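Local atomic coordinates of anti-restriction endonuclease (Enterobacteria phage T4, PDB entry 3WX4), a protein that mimics DNA, blocking DNA binding by the bacterial histone-like protein H-NS and inhibiting the host McrA restriction endonuclease. Residues T77-I80 with Y81-Y85. Sequence-based numbering, arbitrary orientation.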
ATOM      1  N   THR A  77       4.882  12.393   6.853  1.00 38.99           N
ATOM      2  CA  THR A  77       4.931  11.231   7.709  1.00 37.32           C
ATOM      3  C   THR A  77       6.300  10.537   7.512  1.00 36.16           C
ATOM      4  O   THR A  77       6.961  10.160   8.471  1.00 35.89           O
ATOM      5  CB  THR A  77       3.801  10.258   7.354  1.00 39.25           C
ATOM      6  OG1 THR A  77       2.537  10.889   7.600  1.00 39.82           O
ATOM      7  CG2 THR A  77       3.877   8.977   8.231  1.00 38.38           C
ATOM      8  N   ILE A  78       6.698  10.366   6.262  1.00 36.15           N
ATOM      9  CA  ILE A  78       7.985   9.705   5.992  1.00 35.49           C
ATOM     10  C   ILE A  78       9.102  10.475   6.714  1.00 35.46           C
ATOM     11  O   ILE A  78       9.906   9.887   7.438  1.00 35.65           O
ATOM     12  CB  ILE A  78       8.256   9.662   4.475  1.00 34.55           C
ATOM     13  CG1 ILE A  78       7.263   8.724   3.784  1.00 33.42           C
ATOM     14  CG2 ILE A  78       9.734   9.182   4.197  1.00 33.59           C
ATOM     15  CD1 ILE A  78       7.271   8.896   2.292  1.00 33.86           C
ATOM     16  N   MET A  79       9.125  11.800   6.572  1.00 35.62           N
ATOM     17  CA  MET A  79      10.187  12.566   7.213  1.00 35.74           C
ATOM     18  C   MET A  79      10.183  12.489   8.703  1.00 37.22           C
ATOM     19  O   MET A  79      11.244  12.505   9.314  1.00 36.90           O
ATOM     20  CB  MET A  79      10.192  14.018   6.742  1.00 36.75           C
ATOM     21  CG  MET A  79      10.418  14.131   5.245  1.00 36.09           C
ATOM     22  SD  MET A  79      12.032  13.238   4.778  1.00 38.33           S
ATOM     23  CE  MET A  79      13.152  14.056   5.907  1.00 34.80           C
ATOM     24  N   ILE A  80       9.005  12.399   9.328  1.00 38.82           N
ATOM     25  CA  ILE A  80       8.991  12.264  10.790  1.00 38.13           C
ATOM     26  C   ILE A  80       9.768  11.002  11.195  1.00 38.13           C
ATOM     27  O   ILE A  80      10.549  10.999  12.145  1.00 35.66           O
ATOM     28  CB  ILE A  80       7.528  12.162  11.336  1.00 39.68           C
ATOM     29  CG1 ILE A  80       6.919  13.572  11.406  1.00 40.26           C
ATOM     30  CG2 ILE A  80       7.520  11.534  12.723  1.00 40.19           C
ATOM     31  CD1 ILE A  80       5.371  13.596  11.414  1.00 43.12           C
ATOM     32  N   TYR A  81       9.513   9.908  10.489  1.00 38.55           N
ATOM     33  CA  TYR A  81      10.221   8.657  10.782  1.00 37.90           C
ATOM     34  C   TYR A  81      11.697   8.812  10.479  1.00 35.33           C
ATOM     35  O   TYR A  81      12.518   8.362  11.249  1.00 34.95           O
ATOM     36  CB  TYR A  81       9.654   7.518   9.938  1.00 40.86           C
ATOM     37  CG  TYR A  81       8.340   7.013  10.453  1.00 45.03           C
ATOM     38  CD1 TYR A  81       8.264   5.804  11.145  1.00 48.21           C
ATOM     39  CD2 TYR A  81       7.157   7.713  10.195  1.00 46.41           C
ATOM     40  CE1 TYR A  81       7.028   5.282  11.563  1.00 50.57           C
ATOM     41  CE2 TYR A  81       5.926   7.217  10.602  1.00 48.98           C
ATOM     42  CZ  TYR A  81       5.864   5.999  11.281  1.00 50.37           C
ATOM     43  OH  TYR A  81       4.642   5.476  11.632  1.00 52.41           O
ATOM     44  N   VAL A  82      12.035   9.459   9.365  1.00 34.14           N
ATOM     45  CA  VAL A  82      13.459   9.649   9.017  1.00 33.75           C
ATOM     46  C   VAL A  82      14.190  10.475  10.086  1.00 35.51           C
ATOM     47  O   VAL A  82      15.268  10.089  10.576  1.00 34.31           O
ATOM     48  CB  VAL A  82      13.628  10.329   7.592  1.00 31.74           C
ATOM     49  CG1 VAL A  82      15.143  10.755   7.364  1.00 31.11           C
ATOM     50  CG2 VAL A  82      13.127   9.388   6.508  1.00 30.35           C
ATOM     51  N   HIS A  83      13.591  11.600  10.500  1.00 36.84           N
ATOM     52  CA  HIS A  83      14.259  12.442  11.500  1.00 38.04           C
ATOM     53  C   HIS A  83      14.512  11.710  12.781  1.00 39.39           C
ATOM     54  O   HIS A  83      15.471  12.008  13.518  1.00 40.40           O
ATOM     55  CB  HIS A  83      13.443  13.699  11.789  1.00 38.67           C
ATOM     56  CG  HIS A  83      13.356  14.613  10.620  1.00 41.79           C
ATOM     57  ND1 HIS A  83      14.476  15.013   9.917  1.00 42.93           N
ATOM     58  CD2 HIS A  83      12.295  15.196  10.012  1.00 42.91           C
ATOM     59  CE1 HIS A  83      14.102  15.803   8.923  1.00 44.87           C
ATOM     60  NE2 HIS A  83      12.788  15.930   8.956  1.00 43.23           N
ATOM     61  N   ASP A  84      13.658  10.743  13.077  1.00 40.08           N
ATOM     62  CA  ASP A  84      13.848  10.017  14.309  1.00 40.55           C
ATOM     63  C   ASP A  84      15.181   9.264  14.384  1.00 39.81           C
ATOM     64  O   ASP A  84      15.676   9.034  15.480  1.00 37.94           O
ATOM     65  CB  ASP A  84      12.698   9.046  14.536  1.00 46.59           C
ATOM     66  CG  ASP A  84      12.705   8.493  15.954  1.00 52.73           C
ATOM     67  OD1 ASP A  84      12.628   9.334  16.890  1.00 55.89           O
ATOM     68  OD2 ASP A  84      12.814   7.251  16.140  1.00 54.77           O
ATOM     69  N   TYR A  85      15.767   8.866  13.241  1.00 35.81           N
ATOM     70  CA  TYR A  85      17.072   8.189  13.296  1.00 35.74           C
ATOM     71  C   TYR A  85      18.217   9.167  13.602  1.00 35.79           C
ATOM     72  O   TYR A  85      19.340   8.754  13.910  1.00 38.01           O
ATOM     73  CB  TYR A  85      17.371   7.480  11.974  1.00 33.57           C
ATOM     74  CG  TYR A  85      16.503   6.276  11.758  1.00 32.76           C
ATOM     75  CD1 TYR A  85      16.844   5.040  12.332  1.00 31.76           C
ATOM     76  CD2 TYR A  85      15.316   6.372  11.045  1.00 30.57           C
ATOM     77  CE1 TYR A  85      16.019   3.942  12.201  1.00 31.36           C
ATOM     78  CE2 TYR A  85      14.457   5.254  10.903  1.00 33.06           C
ATOM     79  CZ  TYR A  85      14.827   4.040  11.495  1.00 30.78           C
ATOM     80  OH  TYR A  85      13.984   2.941  11.408  1.00 31.98           O
TER
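Y81 lies alongside T77, the two side chains pointing the same way one turn apart on helix 71-84. The methyl of T77 does the touching: its CG2 sits 3.6 Å from CE2 of the Y81 ring. That ring also presents its edge to the T77 carbonyl, with CD2 3.0 Å from T77 O and the oxygen close to the ring plane. Since Y81 CG stands anti to its own carbonyl carbon (chi1 -77°), the ring is swung back beside the preceding turn. The same T77 oxygen accepts the backbone N-H of Y81, so one carbonyl meets both the amide and the ring edge.

This is part of the packed side of the helix. I78 and V82 are buried next to it, their CG2 methyls 4.1 Å apart; I15 touches both, F13 of strand 2-14 meets I78, and L36 of helix 26-43 lies against V82 and Y81. A weak hydrogen bond from N44 reaches the Y81 hydroxyl.

M79 stands at the margin, backed by F13. Bent at both chi2 and chi3, its chain curls CE back to H83, 3.6 Å from NE2. The same CE lies 4.1 Å from CB of V82. The solvent side is looser: H83 itself is exposed, as are I80 and D84, and D84 places little more than its CB near the I80 carbonyl.

Through the backbone runs a ladder of i to i+4 bonds. The outer two, Y81 N to T77 O and D84 N to I80 O, are long at 3.3 Å; the middle two, V82 N to I78 O and H83 N to M79 O, are shorter. Only the D84 bond is clearly bent, at 140°. The whole is the C-terminal part of amphipathic helix 71-84, its apolar face laid against helix 26-43 and strand 2-14 in the alpha+beta fold of Arn.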